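Local coordinates for avirulence protein AvrP123 (Melampsora lini, PDB 5VJJ) that is a rust-fungus effector that binds zinc, is recognised by the flax resistance protein P and may act in the nucleus, at residues A[14-19]-A[59-64]; A[26-31]-A[50-55]. One frame throughout, in Å; residues are numbered along the deposited sequence.

Contact 1. Residues A[14-19]-A[59-64]; sequences VQCLCR and PNCGPR. With ZN (zinc ion), chain C.
Cys-16 and Cys-18 lie on a type I beta turn running from Cys-16 to Arg-19, and they face Cys-61 in the loop after strand 51-58 and Arg-64 at the start of strand 64-69 across a wide backbone gap, with CA of Cys-18 and CA of Cys-61 7.9 Å apart. A zinc ion bridges the gap. It takes Cys-16 SG at 2.4 Å, Cys-18 SG at 2.3 Å and Cys-61 SG at 2.3 Å, while Cys-58, at the end of strand 51-58, supplies the fourth thiolate. Cys-18 SG and Cys-61 SG stand 3.7 Å apart, the spacing expected between corners of a tetrahedron round zinc. Within the segments, two N-H groups reach sulfurs: Cys-18 N donates almost straight to Cys-16 SG (170° at the hydrogen), and Asn-60 ND2 donates to Cys-61 SG at 3.5 Å, with the sulfur close to the amide plane. Such bonds probably ease the negative charge gathered on the thiolates. Beside the metal, Arg-64 reaches across the contact. Its CG is anti to the backbone N (chi1 -168°) and the chain stays extended to NE, which carries CD past Cys-16 SG at 3.8 Å and lays the guanidinium under Leu-17. Leu-17 CB sits over the centre of one guanidinium face, and CD1 covers the same face, 3.4 Å from NH2; the two side chains cross at about a right angle. With a Cys-X-Cys pair on one segment and a Cys-X-X-Cys pair completed by the other, this is a four-cysteine zinc-finger site.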
loop_
_atom_site.group_PDB
_atom_site.type_symbol
_atom_site.label_atom_id
_atom_site.label_comp_id
_atom_site.label_asym_id
_atom_site.label_seq_id
_atom_site.Cartn_x
_atom_site.Cartn_y
_atom_site.Cartn_z
ATOM N N VAL A 14 -6.786 -2.430 -10.485
ATOM C CA VAL A 14 -6.247 -2.985 -9.251
ATOM C C VAL A 14 -7.275 -3.942 -8.669
ATOM O O VAL A 14 -8.474 -3.845 -8.943
ATOM C CB VAL A 14 -5.881 -1.869 -8.237
ATOM C CG1 VAL A 14 -7.134 -1.158 -7.721
ATOM C CG2 VAL A 14 -5.061 -2.422 -7.091
ATOM N N GLN A 15 -6.795 -4.881 -7.864
ATOM C CA GLN A 15 -7.680 -5.768 -7.120
ATOM C C GLN A 15 -8.135 -5.068 -5.844
ATOM O O GLN A 15 -7.307 -4.655 -5.025
ATOM C CB GLN A 15 -6.974 -7.083 -6.799
ATOM C CG GLN A 15 -7.880 -8.119 -6.165
ATOM C CD GLN A 15 -7.326 -9.531 -6.263
ATOM O OE1 GLN A 15 -6.112 -9.744 -6.226
ATOM N NE2 GLN A 15 -8.218 -10.506 -6.394
ATOM N N CYS A 16 -9.447 -4.914 -5.688
ATOM C CA CYS A 16 -9.998 -4.346 -4.470
ATOM C C CYS A 16 -9.836 -5.332 -3.315
ATOM O O CYS A 16 -9.561 -6.519 -3.510
ATOM C CB CYS A 16 -11.477 -3.989 -4.669
ATOM S SG CYS A 16 -12.364 -3.425 -3.173
ATOM N N LEU A 17 -9.998 -4.824 -2.091
ATOM C CA LEU A 17 -9.893 -5.694 -0.925
ATOM C C LEU A 17 -10.944 -6.795 -0.948
ATOM O O LEU A 17 -10.737 -7.859 -0.354
ATOM C CB LEU A 17 -10.015 -4.876 0.353
ATOM C CG LEU A 17 -8.896 -3.860 0.572
ATOM C CD1 LEU A 17 -9.227 -2.984 1.768
ATOM C CD2 LEU A 17 -7.560 -4.557 0.760
ATOM N N CYS A 18 -12.074 -6.564 -1.615
ATOM C CA CYS A 18 -13.059 -7.620 -1.818
ATOM C C CYS A 18 -12.644 -8.600 -2.909
ATOM O O CYS A 18 -13.377 -9.561 -3.162
ATOM C CB CYS A 18 -14.422 -7.008 -2.159
ATOM S SG CYS A 18 -14.572 -6.436 -3.863
ATOM N N ARG A 19 -11.498 -8.367 -3.552
ATOM C CA ARG A 19 -10.832 -9.201 -4.546
ATOM C C ARG A 19 -11.351 -8.951 -5.966
ATOM O O ARG A 19 -10.780 -9.495 -6.912
ATOM C CB ARG A 19 -10.912 -10.709 -4.234
ATOM C CG ARG A 19 -10.127 -11.092 -2.990
ATOM C CD ARG A 19 -10.018 -12.600 -2.798
ATOM N NE ARG A 19 -11.249 -13.194 -2.277
ATOM C CZ ARG A 19 -12.113 -13.919 -2.986
ATOM N NH1 ARG A 19 -11.905 -14.162 -4.277
ATOM N NH2 ARG A 19 -13.195 -14.411 -2.399
ATOM N N PRO A 59 -16.703 -1.774 -8.644
ATOM C CA PRO A 59 -18.103 -1.947 -9.071
ATOM C C PRO A 59 -19.002 -2.451 -7.962
ATOM O O PRO A 59 -20.213 -2.199 -7.990
ATOM C CB PRO A 59 -18.000 -2.966 -10.213
ATOM C CG PRO A 59 -16.739 -3.704 -9.944
ATOM C CD PRO A 59 -15.798 -2.681 -9.369
ATOM N N ASN A 60 -18.443 -3.163 -6.987
ATOM C CA ASN A 60 -19.205 -3.639 -5.837
ATOM C C ASN A 60 -19.179 -2.625 -4.695
ATOM O O ASN A 60 -20.229 -2.165 -4.241
ATOM C CB ASN A 60 -18.643 -4.986 -5.373
ATOM C CG ASN A 60 -19.393 -5.554 -4.192
ATOM O OD1 ASN A 60 -20.514 -6.043 -4.332
ATOM N ND2 ASN A 60 -18.772 -5.505 -3.019
ATOM N N CYS A 61 -17.983 -2.261 -4.239
ATOM C CA CYS A 61 -17.815 -1.441 -3.048
ATOM C C CYS A 61 -17.911 0.055 -3.311
ATOM O O CYS A 61 -17.984 0.828 -2.350
ATOM C CB CYS A 61 -16.461 -1.732 -2.400
ATOM S SG CYS A 61 -16.035 -3.468 -2.304
ATOM N N GLY A 62 -17.907 0.489 -4.568
ATOM C CA GLY A 62 -17.836 1.898 -4.864
ATOM C C GLY A 62 -16.492 2.475 -4.467
ATOM O O GLY A 62 -15.515 1.744 -4.273
ATOM N N PRO A 63 -16.416 3.803 -4.332
ATOM C CA PRO A 63 -15.132 4.445 -3.998
ATOM C C PRO A 63 -14.424 3.803 -2.814
ATOM O O PRO A 63 -15.002 3.713 -1.728
ATOM C CB PRO A 63 -15.537 5.893 -3.684
ATOM C CG PRO A 63 -16.819 6.107 -4.440
ATOM C CD PRO A 63 -17.515 4.776 -4.463
ATOM N N ARG A 64 -13.180 3.362 -3.003
ATOM C CA ARG A 64 -12.442 2.703 -1.932
ATOM C C ARG A 64 -10.949 2.902 -2.152
ATOM O O ARG A 64 -10.506 3.271 -3.241
ATOM C CB ARG A 64 -12.786 1.208 -1.848
ATOM C CG ARG A 64 -12.288 0.527 -0.579
ATOM C CD ARG A 64 -12.821 -0.889 -0.448
ATOM N NE ARG A 64 -12.491 -1.479 0.848
ATOM C CZ ARG A 64 -12.894 -2.679 1.252
ATOM N NH1 ARG A 64 -13.652 -3.433 0.464
ATOM N NH2 ARG A 64 -12.540 -3.128 2.448
HETATM ZN ZN ZN C . -14.526 -4.099 -3.875
#

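Contact 2. Residues A[26-31]-A[50-55]; sequences QPPFGV and PAEQYM
An antiparallel beta ladder joins strand 29-30, at one edge of a three-stranded sheet, to the central strand 51-58, here through Phe-29 and Gln-53, a hydrogen-bonded pair. Gln-53 N gives Phe-29 O a bond of 2.9 Å, and the return bond, from Phe-29 N to Gln-53 O, is weak at 3.4 Å. Further along, Val-31 N reaches Ala-51 O at 3.1 Å. Gly-30 faces Glu-52 as a non-hydrogen-bonded pair, where CA-H...O contacts from Glu-52 CA to Phe-29 O and from Gly-30 CA to Ala-51 O run between the strands.

On the face bearing Phe-29 and Gln-53, these two side chains lie alongside one another and point the same way. A chi1 of 56° places the phenyl ring between its own backbone N and carbonyl carbon, and there Gln-53 CB makes a CH-pi contact with the ring, 4.0 Å from its centroid. The Gln-53 amide is turned 37° from the ring; its NE2 is hydrogen-bonded to Ser-65 OG on the neighbouring strand 64-69, which ties the far end of the side chain down. Val-31 comes across Gln-53 at about a right angle, CG1 meeting OE1. On the CE1 side of the ring, Met-55 CG lies 4.0 Å from Phe-29 CE1, near the ring plane, and Gln-26 runs beside Met-55.

Pro-28 and Tyr-54 meet on the other face of the ladder, where Tyr-54 also packs against His-66. Here the proline touches the edge of the tyrosine ring, Pro-28 CG lying 3.5 Å from Tyr-54 CE1, near the ring plane.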
loop_
_atom_site.group_PDB
_atom_site.type_symbol
_atom_site.label_atom_id
_atom_site.label_comp_id
_atom_site.label_asym_id
_atom_site.label_seq_id
_atom_site.Cartn_x
_atom_site.Cartn_y
_atom_site.Cartn_z
ATOM N N GLN A 26 -6.716 7.462 -9.982
ATOM C CA GLN A 26 -5.459 8.155 -10.228
ATOM C C GLN A 26 -4.336 7.142 -10.082
ATOM O O GLN A 26 -4.538 6.070 -9.500
ATOM C CB GLN A 26 -5.260 9.336 -9.267
ATOM C CG GLN A 26 -5.389 8.972 -7.797
ATOM C CD GLN A 26 -5.314 10.186 -6.889
ATOM O OE1 GLN A 26 -6.276 10.517 -6.198
ATOM N NE2 GLN A 26 -4.166 10.854 -6.885
ATOM N N PRO A 27 -3.153 7.429 -10.618
ATOM C CA PRO A 27 -2.032 6.494 -10.467
ATOM C C PRO A 27 -1.698 6.292 -9.000
ATOM O O PRO A 27 -2.013 7.150 -8.163
ATOM C CB PRO A 27 -0.878 7.185 -11.213
ATOM C CG PRO A 27 -1.527 8.196 -12.101
ATOM C CD PRO A 27 -2.780 8.621 -11.401
ATOM N N PRO A 28 -1.071 5.176 -8.640
ATOM C CA PRO A 28 -0.631 5.010 -7.250
ATOM C C PRO A 28 0.359 6.097 -6.862
ATOM O O PRO A 28 1.205 6.502 -7.659
ATOM C CB PRO A 28 0.020 3.621 -7.240
ATOM C CG PRO A 28 -0.510 2.925 -8.443
ATOM C CD PRO A 28 -0.777 3.988 -9.460
ATOM N N PHE A 29 0.244 6.575 -5.624
ATOM C CA PHE A 29 1.125 7.610 -5.107
ATOM C C PHE A 29 1.709 7.196 -3.762
ATOM O O PHE A 29 1.052 6.535 -2.954
ATOM C CB PHE A 29 0.391 8.950 -4.969
ATOM C CG PHE A 29 -0.842 8.894 -4.110
ATOM C CD1 PHE A 29 -2.051 8.471 -4.639
ATOM C CD2 PHE A 29 -0.796 9.289 -2.783
ATOM C CE1 PHE A 29 -3.188 8.430 -3.854
ATOM C CE2 PHE A 29 -1.931 9.255 -1.994
ATOM C CZ PHE A 29 -3.127 8.824 -2.530
ATOM N N GLY A 30 2.954 7.605 -3.533
ATOM C CA GLY A 30 3.638 7.236 -2.309
ATOM C C GLY A 30 3.018 7.877 -1.081
ATOM O O GLY A 30 2.445 8.963 -1.133
ATOM N N VAL A 31 3.145 7.187 0.052
ATOM C CA VAL A 31 2.563 7.629 1.313
ATOM C C VAL A 31 3.415 7.108 2.462
ATOM O O VAL A 31 4.275 6.242 2.288
ATOM C CB VAL A 31 1.099 7.149 1.490
ATOM C CG1 VAL A 31 0.171 7.921 0.584
ATOM C CG2 VAL A 31 0.988 5.653 1.234
ATOM N N PRO A 50 9.208 1.314 0.829
ATOM C CA PRO A 50 8.253 2.128 0.065
ATOM C C PRO A 50 6.796 1.682 0.215
ATOM O O PRO A 50 6.497 0.483 0.160
ATOM C CB PRO A 50 8.715 1.944 -1.390
ATOM C CG PRO A 50 10.039 1.232 -1.325
ATOM C CD PRO A 50 10.013 0.457 -0.054
ATOM N N ALA A 51 5.900 2.651 0.391
ATOM C CA ALA A 51 4.473 2.389 0.497
ATOM C C ALA A 51 3.727 3.258 -0.503
ATOM O O ALA A 51 4.134 4.386 -0.793
ATOM C CB ALA A 51 3.963 2.656 1.915
ATOM N N GLU A 52 2.628 2.719 -1.031
ATOM C CA GLU A 52 1.812 3.403 -2.024
ATOM C C GLU A 52 0.344 3.262 -1.661
ATOM O O GLU A 52 -0.073 2.261 -1.071
ATOM C CB GLU A 52 2.019 2.846 -3.442
ATOM C CG GLU A 52 3.354 3.170 -4.070
ATOM C CD GLU A 52 3.433 2.687 -5.502
ATOM O OE1 GLU A 52 2.688 1.743 -5.850
ATOM O OE2 GLU A 52 4.234 3.257 -6.275
ATOM N N GLN A 53 -0.437 4.268 -2.037
ATOM C CA GLN A 53 -1.874 4.270 -1.821
ATOM C C GLN A 53 -2.591 4.149 -3.158
ATOM O O GLN A 53 -2.168 4.741 -4.161
ATOM C CB GLN A 53 -2.321 5.537 -1.095
ATOM C CG GLN A 53 -3.797 5.552 -0.749
ATOM C CD GLN A 53 -4.152 6.688 0.187
ATOM O OE1 GLN A 53 -3.273 7.312 0.782
ATOM N NE2 GLN A 53 -5.441 6.968 0.316
ATOM N N TYR A 54 -3.668 3.368 -3.167
ATOM C CA TYR A 54 -4.445 3.104 -4.367
ATOM C C TYR A 54 -5.836 3.690 -4.196
ATOM O O TYR A 54 -6.504 3.431 -3.192
ATOM C CB TYR A 54 -4.528 1.603 -4.649
ATOM C CG TYR A 54 -3.175 0.934 -4.758
ATOM C CD1 TYR A 54 -2.407 1.059 -5.909
ATOM C CD2 TYR A 54 -2.665 0.181 -3.708
ATOM C CE1 TYR A 54 -1.166 0.451 -6.010
ATOM C CE2 TYR A 54 -1.425 -0.429 -3.800
ATOM C CZ TYR A 54 -0.683 -0.292 -4.951
ATOM O OH TYR A 54 0.546 -0.896 -5.043
ATOM N N MET A 55 -6.251 4.496 -5.169
ATOM C CA MET A 55 -7.591 5.063 -5.229
ATOM C C MET A 55 -8.313 4.417 -6.402
ATOM O O MET A 55 -7.823 4.464 -7.535
ATOM C CB MET A 55 -7.537 6.583 -5.404
ATOM C CG MET A 55 -7.049 7.347 -4.182
ATOM S SD MET A 55 -8.327 7.439 -2.918
ATOM C CE MET A 55 -7.826 8.915 -2.042
#

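Strand 51-58 connects the two contacts: its first part pairs with 29-30 in contact 2, and its last residue, Cys-58, completes the zinc site of contact 1. Their centres lie about 15 Å apart, and the segments of the two contacts make no direct touch. In sequence, both segments of contact 2 fall between those of contact 1. Strand 64-69 runs back antiparallel to 51-58, from Arg-64 of contact 1 to Cys-69, a ligand of a second zinc with Cys-33, Cys-47 and His-73. The side chain of Ala-51 in contact 2 lies about 5 Å from a bound zinc and about 4 Å from the side chains of Cys-33 and Cys-69. The sheet therefore runs from one metal site to the next.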